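Local coordinates for protein aminopentol aminotransferase (Sphingopyxis macrogoltabida, PDB 6HBS) that deaminates aminopentol, the hydrolysed form of fumonisin B1, to its 2-keto derivative, transferring the amino group by way of pyridoxal 5'-phosphate to pyruvate, at residues I189-E200 and A225-A234; E250-K258 and A268-R276. All blocks are in the same frame, centred on the assembly; numbering follows the deposited sequence.

Contact 1. Residues I189-E200 and A225-A234; sequences IAAVFATPFRHE and ALLVVDDVRA. With PLP (pyridoxal-5'-phosphate), chain C.
L226 N donates to A190 O, and L226 O takes V192 N in return, opening a run of five backbone bonds between 189-194 and 226-230. V192 and V228 carry it on through V228 N to V192 O (2.8 Å) and A194 N to V228 O, and D230 N closes it on A194 O. The strands run parallel, their short axes 24° apart, and V228 CG1 sits over one face of the F193 ring, a CH-pi contact.

This is a beta-alpha-beta unit in the central sheet of the PLP-binding domain of class-III aminotransferases: helix 210-223 makes the crossover and packs on V192 and L227, while the cofactor lies beyond the strand C-termini. There the D230 carboxylate is shared out. With CG anti to the backbone N (chi1 -179°), OD2 comes within 2.7 Å of the PLP pyridine N1 and also bonds H146 ND1, whereas OD1 accepts V232 N at 3.1 Å in an Asx turn.

R233 NE meets PLP O3 at 2.8 Å, almost straight (171° at the hydrogen) and in the guanidinium plane; NH2 adds a weak bond to the same oxygen, and NH1 binds N377 OD1. Further back along the side chain, R233 CD sits over one face of the H199 ring, 4.0 Å from its centroid, as a CH-pi contact. One water bridges the two segments: it donates to D230 O (2.8 Å), accepts from A234 N (3.0 Å) and bonds H199 NE2. T195 OG1 is hydrogen-bonded to F197 O at 2.7 Å.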
loop_
_atom_site.group_PDB
_atom_site.type_symbol
_atom_site.label_atom_id
_atom_site.label_comp_id
_atom_site.label_asym_id
_atom_site.label_seq_id
_atom_site.Cartn_x
_atom_site.Cartn_y
_atom_site.Cartn_z
ATOM N N ILE A 189 2.300 -3.688 -28.547
ATOM C CA ILE A 189 1.324 -3.355 -27.464
ATOM C C ILE A 189 1.314 -4.508 -26.444
ATOM O O ILE A 189 0.984 -5.653 -26.747
ATOM C CB ILE A 189 -0.093 -3.049 -27.971
ATOM C CG1 ILE A 189 -0.098 -1.964 -29.057
ATOM C CG2 ILE A 189 -1.002 -2.694 -26.789
ATOM C CD1 ILE A 189 0.545 -0.683 -28.641
ATOM N N ALA A 190 1.655 -4.160 -25.207
ATOM C CA ALA A 190 1.642 -5.125 -24.099
ATOM C C ALA A 190 0.233 -5.200 -23.504
ATOM O O ALA A 190 -0.264 -6.278 -23.168
ATOM C CB ALA A 190 2.650 -4.706 -23.068
ATOM N N ALA A 191 -0.423 -4.035 -23.382
ATOM C CA ALA A 191 -1.744 -3.960 -22.792
ATOM C C ALA A 191 -2.471 -2.662 -23.156
ATOM O O ALA A 191 -1.835 -1.643 -23.465
ATOM C CB ALA A 191 -1.619 -4.061 -21.299
ATOM N N VAL A 192 -3.801 -2.735 -23.046
ATOM C CA VAL A 192 -4.734 -1.609 -23.022
ATOM C C VAL A 192 -5.356 -1.530 -21.618
ATOM O O VAL A 192 -5.990 -2.498 -21.153
ATOM C CB VAL A 192 -5.887 -1.824 -24.034
ATOM C CG1 VAL A 192 -6.990 -0.787 -23.850
ATOM C CG2 VAL A 192 -5.403 -1.839 -25.473
ATOM N N PHE A 193 -5.201 -0.389 -20.969
ATOM C CA PHE A 193 -5.896 -0.079 -19.730
ATOM C C PHE A 193 -7.119 0.767 -20.079
ATOM O O PHE A 193 -6.991 1.767 -20.837
ATOM C CB PHE A 193 -5.020 0.727 -18.769
ATOM C CG PHE A 193 -4.007 -0.072 -17.990
ATOM C CD1 PHE A 193 -2.964 -0.718 -18.622
ATOM C CD2 PHE A 193 -4.102 -0.166 -16.602
ATOM C CE1 PHE A 193 -2.026 -1.440 -17.892
ATOM C CE2 PHE A 193 -3.169 -0.886 -15.879
ATOM C CZ PHE A 193 -2.135 -1.526 -16.518
ATOM N N ALA A 194 -8.268 0.379 -19.512
ATOM C CA ALA A 194 -9.512 1.145 -19.583
ATOM C C ALA A 194 -10.202 1.139 -18.209
ATOM O O ALA A 194 -10.376 0.093 -17.633
ATOM C CB ALA A 194 -10.392 0.528 -20.631
ATOM N N THR A 195 -10.625 2.314 -17.729
ATOM C CA THR A 195 -11.642 2.424 -16.692
ATOM C C THR A 195 -12.986 2.083 -17.332
ATOM O O THR A 195 -13.170 2.223 -18.540
ATOM C CB THR A 195 -11.649 3.805 -16.031
ATOM O OG1 THR A 195 -11.986 4.848 -16.950
ATOM C CG2 THR A 195 -10.327 4.105 -15.376
ATOM N N PRO A 196 -13.949 1.553 -16.571
ATOM C CA PRO A 196 -15.173 1.036 -17.170
ATOM C C PRO A 196 -16.161 2.130 -17.593
ATOM O O PRO A 196 -17.037 1.847 -18.388
ATOM C CB PRO A 196 -15.783 0.127 -16.101
ATOM C CG PRO A 196 -15.193 0.623 -14.798
ATOM C CD PRO A 196 -13.872 1.283 -15.118
ATOM N N PHE A 197 -15.989 3.346 -17.081
ATOM C CA PHE A 197 -16.577 4.551 -17.685
ATOM C C PHE A 197 -15.593 5.704 -17.471
ATOM O O PHE A 197 -14.553 5.528 -16.789
ATOM C CB PHE A 197 -17.997 4.800 -17.158
ATOM C CG PHE A 197 -18.170 5.025 -15.679
ATOM C CD1 PHE A 197 -18.340 3.956 -14.806
ATOM C CD2 PHE A 197 -18.238 6.319 -15.175
ATOM C CE1 PHE A 197 -18.540 4.185 -13.449
ATOM C CE2 PHE A 197 -18.433 6.546 -13.816
ATOM C CZ PHE A 197 -18.566 5.480 -12.952
ATOM N N ARG A 198 -15.893 6.879 -18.044
ATOM C CA ARG A 198 -15.066 8.041 -17.856
ATOM C C ARG A 198 -15.429 8.674 -16.512
ATOM O O ARG A 198 -16.566 9.184 -16.340
ATOM C CB ARG A 198 -15.265 9.054 -18.987
ATOM C CG ARG A 198 -14.346 10.263 -18.894
ATOM C CD ARG A 198 -12.904 9.877 -19.166
ATOM N NE ARG A 198 -12.051 11.052 -19.207
ATOM C CZ ARG A 198 -10.761 11.032 -19.508
ATOM N NH1 ARG A 198 -10.113 9.874 -19.610
ATOM N NH2 ARG A 198 -10.150 12.185 -19.717
ATOM N N HIS A 199 -14.486 8.619 -15.556
ATOM C CA HIS A 199 -14.686 9.130 -14.202
ATOM C C HIS A 199 -13.444 9.910 -13.770
ATOM O O HIS A 199 -12.553 9.368 -13.098
ATOM C CB HIS A 199 -15.129 8.026 -13.217
ATOM C CG HIS A 199 -14.329 6.755 -13.185
ATOM N ND1 HIS A 199 -12.958 6.725 -12.972
ATOM C CD2 HIS A 199 -14.723 5.462 -13.233
ATOM C CE1 HIS A 199 -12.556 5.461 -12.947
ATOM N NE2 HIS A 199 -13.619 4.660 -13.080
ATOM N N GLU A 200 -13.380 11.186 -14.183
ATOM C CA GLU A 200 -12.215 12.027 -13.886
ATOM C C GLU A 200 -12.652 13.384 -13.348
ATOM O O GLU A 200 -13.763 13.849 -13.631
ATOM C CB GLU A 200 -11.347 12.202 -15.140
ATOM C CG GLU A 200 -10.872 10.872 -15.720
ATOM C CD GLU A 200 -10.016 10.025 -14.786
ATOM O OE1 GLU A 200 -9.981 8.776 -14.951
ATOM O OE2 GLU A 200 -9.366 10.604 -13.923
ATOM N N ALA A 225 -2.177 -8.626 -26.985
ATOM C CA ALA A 225 -2.099 -7.651 -25.888
ATOM C C ALA A 225 -3.170 -7.989 -24.855
ATOM O O ALA A 225 -4.210 -8.504 -25.218
ATOM C CB ALA A 225 -2.321 -6.259 -26.399
ATOM N N LEU A 226 -2.906 -7.682 -23.581
ATOM C CA LEU A 226 -3.906 -7.939 -22.514
ATOM C C LEU A 226 -4.825 -6.738 -22.353
ATOM O O LEU A 226 -4.347 -5.611 -22.215
ATOM C CB LEU A 226 -3.193 -8.216 -21.191
ATOM C CG LEU A 226 -2.260 -9.417 -21.170
ATOM C CD1 LEU A 226 -1.791 -9.702 -19.745
ATOM C CD2 LEU A 226 -2.917 -10.638 -21.750
ATOM N N LEU A 227 -6.132 -7.022 -22.272
ATOM C CA LEU A 227 -7.138 -6.042 -21.903
ATOM C C LEU A 227 -7.241 -5.990 -20.377
ATOM O O LEU A 227 -7.535 -6.994 -19.735
ATOM C CB LEU A 227 -8.503 -6.385 -22.505
ATOM C CG LEU A 227 -9.599 -5.370 -22.191
ATOM C CD1 LEU A 227 -9.186 -3.974 -22.624
ATOM C CD2 LEU A 227 -10.920 -5.764 -22.821
ATOM N N VAL A 228 -6.993 -4.809 -19.836
ATOM C CA VAL A 228 -7.008 -4.571 -18.406
ATOM C C VAL A 228 -8.132 -3.579 -18.097
ATOM O O VAL A 228 -8.078 -2.419 -18.518
ATOM C CB VAL A 228 -5.662 -4.020 -17.920
ATOM C CG1 VAL A 228 -5.668 -3.905 -16.403
ATOM C CG2 VAL A 228 -4.470 -4.858 -18.410
ATOM N N VAL A 229 -9.130 -4.011 -17.319
ATOM C CA VAL A 229 -10.149 -3.068 -16.860
ATOM C C VAL A 229 -9.765 -2.607 -15.458
ATOM O O VAL A 229 -9.622 -3.431 -14.563
ATOM C CB VAL A 229 -11.550 -3.683 -16.906
ATOM C CG1 VAL A 229 -12.551 -2.868 -16.113
ATOM C CG2 VAL A 229 -12.021 -3.853 -18.333
ATOM N N ASP A 230 -9.626 -1.291 -15.267
ATOM C CA ASP A 230 -9.319 -0.745 -13.965
ATOM C C ASP A 230 -10.634 -0.473 -13.228
ATOM O O ASP A 230 -11.236 0.554 -13.439
ATOM C CB ASP A 230 -8.417 0.478 -14.073
ATOM C CG ASP A 230 -8.049 1.059 -12.738
ATOM O OD1 ASP A 230 -8.609 0.577 -11.720
ATOM O OD2 ASP A 230 -7.293 2.046 -12.733
ATOM N N ASP A 231 -11.024 -1.413 -12.353
ATOM C CA ASP A 231 -12.284 -1.377 -11.624
ATOM C C ASP A 231 -12.060 -0.943 -10.175
ATOM O O ASP A 231 -12.934 -1.212 -9.321
ATOM C CB ASP A 231 -13.011 -2.713 -11.664
ATOM C CG ASP A 231 -14.359 -2.646 -12.353
ATOM O OD1 ASP A 231 -15.051 -1.595 -12.212
ATOM O OD2 ASP A 231 -14.732 -3.666 -12.972
ATOM N N VAL A 232 -10.947 -0.230 -9.915
ATOM C CA VAL A 232 -10.631 0.169 -8.542
ATOM C C VAL A 232 -11.721 1.121 -8.013
ATOM O O VAL A 232 -12.091 1.059 -6.820
ATOM C CB VAL A 232 -9.216 0.781 -8.447
ATOM C CG1 VAL A 232 -9.012 1.477 -7.101
ATOM C CG2 VAL A 232 -8.151 -0.282 -8.668
ATOM N N ARG A 233 -12.180 2.043 -8.873
ATOM C CA ARG A 233 -13.130 3.043 -8.490
ATOM C C ARG A 233 -14.581 2.544 -8.598
ATOM O O ARG A 233 -15.403 2.785 -7.670
ATOM C CB ARG A 233 -12.974 4.336 -9.288
ATOM C CG ARG A 233 -13.543 5.522 -8.520
ATOM C CD ARG A 233 -13.443 6.851 -9.234
ATOM N NE ARG A 233 -12.060 7.256 -9.430
ATOM C CZ ARG A 233 -11.665 8.418 -9.945
ATOM N NH1 ARG A 233 -12.522 9.425 -10.053
ATOM N NH2 ARG A 233 -10.399 8.581 -10.308
ATOM N N ALA A 234 -14.929 1.919 -9.726
ATOM C CA ALA A 234 -16.347 1.572 -10.022
ATOM C C ALA A 234 -16.732 0.163 -9.537
ATOM O O ALA A 234 -17.913 -0.168 -9.503
ATOM C CB ALA A 234 -16.582 1.705 -11.510
HETATM N N1 PLP C . -7.372 3.355 -10.377
HETATM C C2 PLP C . -8.513 4.069 -10.267
HETATM C C2A PLP C . -9.557 4.061 -11.358
HETATM C C3 PLP C . -8.772 4.808 -9.035
HETATM O O3 PLP C . -9.908 5.523 -8.885
HETATM C C4 PLP C . -7.774 4.762 -7.942
HETATM C C4A PLP C . -8.079 5.511 -6.695
HETATM C C5 PLP C . -6.527 3.987 -8.218
HETATM C C6 PLP C . -6.416 3.303 -9.423
HETATM C C5A PLP C . -5.394 3.863 -7.200
HETATM O O4P PLP C . -5.864 3.309 -5.945
HETATM P P PLP C . -5.042 3.807 -4.652
HETATM O O1P PLP C . -5.320 5.225 -4.437
HETATM O O2P PLP C . -3.600 3.605 -5.019
HETATM O O3P PLP C . -5.610 2.889 -3.591
HETATM O O HOH W 1 -12.921 2.128 -11.933
#

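Contact 2. Residues E250-K258 and A268-R276; sequences EPDLSCWGK and ALLGSNKAR. With PLP (pyridoxal-5'-phosphate), chain C.
D252 OD1 is gripped by K274 NZ in a salt bridge at 3.1 Å and by a water that also bonds S272 OG. The ammonium comes from above the carboxylate, 55° out of its plane, along a chain that bends at chi3 (90°). The other oxygen, OD2, holds R217 in a salt bridge and accepts L227 N from the adjacent strand, which fixes how the carboxylate is turned. Cutting this residue back to an alanine would probably leave K274 and R217 without their shared counter-charge and L227 N without its acceptor.

From D252 the chain enters a beta hairpin, 253-256 against 268-271, antiparallel with axes 160° apart. S254 and L270 form a hydrogen-bonded pair, L270 N to S254 O and S254 N to L270 O both at 2.9 Å; W256 and A268 form the next. S254 OG, which has H108 as its second partner, accepts W256 NE1 at 2.9 Å, a bond that helps to hold the indole in its rotation; CD1 of the ring lies 3.9 Å from L270 CD2, the two side chains crossing at about a right angle. Past the strand, K258 NZ is covalently joined to PLP C4A, as expected of the internal aldimine.

On the side of L253, C255 and L269, L269 CD1 touches C255 SG (4.0 Å) and L253 CD2 meets A275 CB (3.9 Å), beneath helix 118-133, whose A125, T124 and L128 touch L253, L269 and A275. F102 of helix 94-105 meets W256 edge-to-face on the other side, and the hairpin lies between strands 226-230 and 111-115.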
loop_
_atom_site.group_PDB
_atom_site.type_symbol
_atom_site.label_atom_id
_atom_site.label_comp_id
_atom_site.label_asym_id
_atom_site.label_seq_id
_atom_site.Cartn_x
_atom_site.Cartn_y
_atom_site.Cartn_z
ATOM N N GLU A 250 -15.373 -9.199 -21.632
ATOM C CA GLU A 250 -14.539 -9.687 -20.529
ATOM C C GLU A 250 -13.086 -9.301 -20.755
ATOM O O GLU A 250 -12.483 -9.604 -21.782
ATOM C CB GLU A 250 -14.661 -11.199 -20.360
ATOM C CG GLU A 250 -16.035 -11.635 -19.907
ATOM C CD GLU A 250 -16.187 -13.126 -19.660
ATOM O OE1 GLU A 250 -17.327 -13.572 -19.446
ATOM O OE2 GLU A 250 -15.166 -13.834 -19.653
ATOM N N PRO A 251 -12.444 -8.639 -19.769
ATOM C CA PRO A 251 -11.014 -8.379 -19.861
ATOM C C PRO A 251 -10.180 -9.643 -19.584
ATOM O O PRO A 251 -10.703 -10.677 -19.169
ATOM C CB PRO A 251 -10.810 -7.315 -18.778
ATOM C CG PRO A 251 -11.834 -7.703 -17.725
ATOM C CD PRO A 251 -13.041 -8.158 -18.520
ATOM N N ASP A 252 -8.874 -9.516 -19.781
ATOM C CA ASP A 252 -7.901 -10.506 -19.362
ATOM C C ASP A 252 -7.510 -10.290 -17.893
ATOM O O ASP A 252 -7.337 -11.262 -17.179
ATOM C CB ASP A 252 -6.670 -10.442 -20.244
ATOM C CG ASP A 252 -7.056 -10.649 -21.704
ATOM O OD1 ASP A 252 -7.771 -11.607 -21.946
ATOM O OD2 ASP A 252 -6.732 -9.799 -22.533
ATOM N N LEU A 253 -7.316 -9.032 -17.490
ATOM C CA LEU A 253 -7.002 -8.660 -16.100
ATOM C C LEU A 253 -8.019 -7.613 -15.666
ATOM O O LEU A 253 -8.432 -6.783 -16.449
ATOM C CB LEU A 253 -5.602 -8.045 -15.984
ATOM C CG LEU A 253 -4.403 -8.847 -16.493
ATOM C CD1 LEU A 253 -3.129 -8.054 -16.342
ATOM C CD2 LEU A 253 -4.260 -10.186 -15.780
ATOM N N SER A 254 -8.362 -7.617 -14.391
ATOM C CA SER A 254 -9.106 -6.518 -13.804
ATOM C C SER A 254 -8.460 -6.176 -12.459
ATOM O O SER A 254 -8.019 -7.071 -11.724
ATOM C CB SER A 254 -10.577 -6.855 -13.663
ATOM O OG SER A 254 -10.764 -8.079 -12.967
ATOM N N CYS A 255 -8.438 -4.883 -12.160
ATOM C CA CYS A 255 -7.873 -4.316 -10.974
ATOM C C CYS A 255 -9.011 -3.839 -10.071
ATOM O O CYS A 255 -9.983 -3.179 -10.536
ATOM C CB CYS A 255 -6.983 -3.128 -11.308
ATOM S SG CYS A 255 -5.616 -3.512 -12.436
ATOM N N TRP A 256 -8.885 -4.155 -8.782
ATOM C CA TRP A 256 -9.922 -3.912 -7.788
ATOM C C TRP A 256 -9.287 -3.301 -6.542
ATOM O O TRP A 256 -8.104 -3.527 -6.250
ATOM C CB TRP A 256 -10.628 -5.204 -7.416
ATOM C CG TRP A 256 -11.295 -5.888 -8.557
ATOM C CD1 TRP A 256 -10.708 -6.680 -9.495
ATOM C CD2 TRP A 256 -12.694 -5.909 -8.831
ATOM N NE1 TRP A 256 -11.647 -7.153 -10.369
ATOM C CE2 TRP A 256 -12.873 -6.708 -9.984
ATOM C CE3 TRP A 256 -13.816 -5.314 -8.239
ATOM C CZ2 TRP A 256 -14.128 -6.944 -10.530
ATOM C CZ3 TRP A 256 -15.054 -5.543 -8.793
ATOM C CH2 TRP A 256 -15.202 -6.325 -9.933
ATOM N N GLY A 257 -10.085 -2.499 -5.833
ATOM C CA GLY A 257 -9.638 -1.903 -4.581
ATOM C C GLY A 257 -10.757 -1.084 -3.987
ATOM O O GLY A 257 -11.954 -1.368 -4.259
ATOM N N LYS A 258 -10.371 -0.133 -3.144
ATOM C CA LYS A 258 -11.241 0.819 -2.413
ATOM C C LYS A 258 -12.237 0.103 -1.486
ATOM O O LYS A 258 -12.121 0.237 -0.282
ATOM C CB LYS A 258 -11.907 1.825 -3.370
ATOM C CG LYS A 258 -10.918 2.879 -3.877
ATOM C CD LYS A 258 -11.437 4.008 -4.768
ATOM C CE LYS A 258 -10.429 5.147 -4.945
ATOM N NZ LYS A 258 -9.426 4.944 -6.043
ATOM N N ALA A 268 -6.632 -5.789 -5.298
ATOM C CA ALA A 268 -6.502 -7.070 -5.944
ATOM C C ALA A 268 -6.267 -6.905 -7.438
ATOM O O ALA A 268 -6.835 -6.001 -8.065
ATOM C CB ALA A 268 -7.736 -7.913 -5.749
ATOM N N LEU A 269 -5.504 -7.856 -7.973
ATOM C CA LEU A 269 -5.429 -8.158 -9.405
ATOM C C LEU A 269 -6.103 -9.507 -9.686
ATOM O O LEU A 269 -5.680 -10.533 -9.156
ATOM C CB LEU A 269 -3.964 -8.163 -9.835
ATOM C CG LEU A 269 -3.751 -8.387 -11.342
ATOM C CD1 LEU A 269 -4.450 -7.297 -12.125
ATOM C CD2 LEU A 269 -2.270 -8.409 -11.697
ATOM N N LEU A 270 -7.137 -9.510 -10.529
ATOM C CA LEU A 270 -7.869 -10.728 -10.974
ATOM C C LEU A 270 -7.465 -11.028 -12.417
ATOM O O LEU A 270 -7.363 -10.101 -13.216
ATOM C CB LEU A 270 -9.375 -10.500 -10.859
ATOM C CG LEU A 270 -10.031 -10.734 -9.489
ATOM C CD1 LEU A 270 -10.233 -12.209 -9.201
ATOM C CD2 LEU A 270 -9.213 -10.101 -8.383
ATOM N N GLY A 271 -7.174 -12.293 -12.730
ATOM C CA GLY A 271 -6.591 -12.582 -14.031
ATOM C C GLY A 271 -7.056 -13.911 -14.566
ATOM O O GLY A 271 -7.395 -14.785 -13.782
ATOM N N SER A 272 -7.124 -14.018 -15.897
ATOM C CA SER A 272 -7.465 -15.255 -16.553
ATOM C C SER A 272 -6.221 -16.151 -16.627
ATOM O O SER A 272 -5.082 -15.696 -16.485
ATOM C CB SER A 272 -8.056 -14.997 -17.921
ATOM O OG SER A 272 -7.032 -14.657 -18.816
ATOM N N ASN A 273 -6.455 -17.442 -16.851
ATOM C CA ASN A 273 -5.399 -18.449 -16.978
ATOM C C ASN A 273 -4.380 -18.065 -18.054
ATOM O O ASN A 273 -3.233 -18.395 -17.940
ATOM C CB ASN A 273 -6.007 -19.835 -17.196
ATOM C CG ASN A 273 -6.421 -20.459 -15.882
ATOM O OD1 ASN A 273 -5.803 -20.185 -14.853
ATOM N ND2 ASN A 273 -7.476 -21.257 -15.888
ATOM N N LYS A 274 -4.796 -17.319 -19.075
ATOM C CA LYS A 274 -3.876 -16.909 -20.147
ATOM C C LYS A 274 -2.647 -16.200 -19.549
ATOM O O LYS A 274 -1.519 -16.366 -20.053
ATOM C CB LYS A 274 -4.659 -16.024 -21.122
ATOM C CG LYS A 274 -3.834 -15.191 -22.087
ATOM C CD LYS A 274 -4.610 -14.794 -23.322
ATOM C CE LYS A 274 -5.323 -13.477 -23.144
ATOM N NZ LYS A 274 -6.364 -13.254 -24.182
ATOM N N ALA A 275 -2.865 -15.411 -18.482
ATOM C CA ALA A 275 -1.845 -14.534 -17.888
ATOM C C ALA A 275 -1.142 -15.154 -16.672
ATOM O O ALA A 275 -0.324 -14.471 -16.057
ATOM C CB ALA A 275 -2.486 -13.232 -17.470
ATOM N N ARG A 276 -1.463 -16.401 -16.323
ATOM C CA ARG A 276 -1.041 -17.010 -15.063
ATOM C C ARG A 276 0.486 -17.149 -15.021
ATOM O O ARG A 276 1.116 -16.824 -13.990
ATOM C CB ARG A 276 -1.736 -18.360 -14.855
ATOM C CG ARG A 276 -1.463 -18.988 -13.493
ATOM C CD ARG A 276 -2.027 -20.388 -13.350
ATOM N NE ARG A 276 -3.472 -20.399 -13.249
ATOM C CZ ARG A 276 -4.150 -20.373 -12.107
ATOM N NH1 ARG A 276 -3.492 -20.327 -10.951
ATOM N NH2 ARG A 276 -5.476 -20.343 -12.134
HETATM N N1 PLP C . -7.372 3.355 -10.377
HETATM C C2 PLP C . -8.513 4.069 -10.267
HETATM C C2A PLP C . -9.557 4.061 -11.358
HETATM C C3 PLP C . -8.772 4.808 -9.035
HETATM O O3 PLP C . -9.908 5.523 -8.885
HETATM C C4 PLP C . -7.774 4.762 -7.942
HETATM C C4A PLP C . -8.079 5.511 -6.695
HETATM C C5 PLP C . -6.527 3.987 -8.218
HETATM C C6 PLP C . -6.416 3.303 -9.423
HETATM C C5A PLP C . -5.394 3.863 -7.200
HETATM O O4P PLP C . -5.864 3.309 -5.945
HETATM P P PLP C . -5.042 3.807 -4.652
HETATM O O1P PLP C . -5.320 5.225 -4.437
HETATM O O2P PLP C . -3.600 3.605 -5.019
HETATM O O3P PLP C . -5.610 2.889 -3.591
HETATM O O HOH W 2 -8.305 -13.801 -20.870
#

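Overall arrangement
Followed from the N terminus, the chain reaches contact 1 first: strand 189-194 leaves the sheet, passes through helix 210-223 and returns as 226-230; 24 residues lie between 189-200 and 225-234, that helix among them. Contact 2 opens afterwards and closes a much shorter loop, nine residues at the hairpin between 250-258 and 268-276. The two are in series, neither nesting nor crossing. Their centres are 11 Å apart because 226-230 and 253-256 are parallel neighbours in one mixed sheet, and D231 N probably bonds C255 O (2.7 Å). Both reach the same PLP: contact 1 supplies ring and O3 partners, contact 2 the covalent lysine; S119, G118 and S287 of the second subunit add further hydrogen bonds.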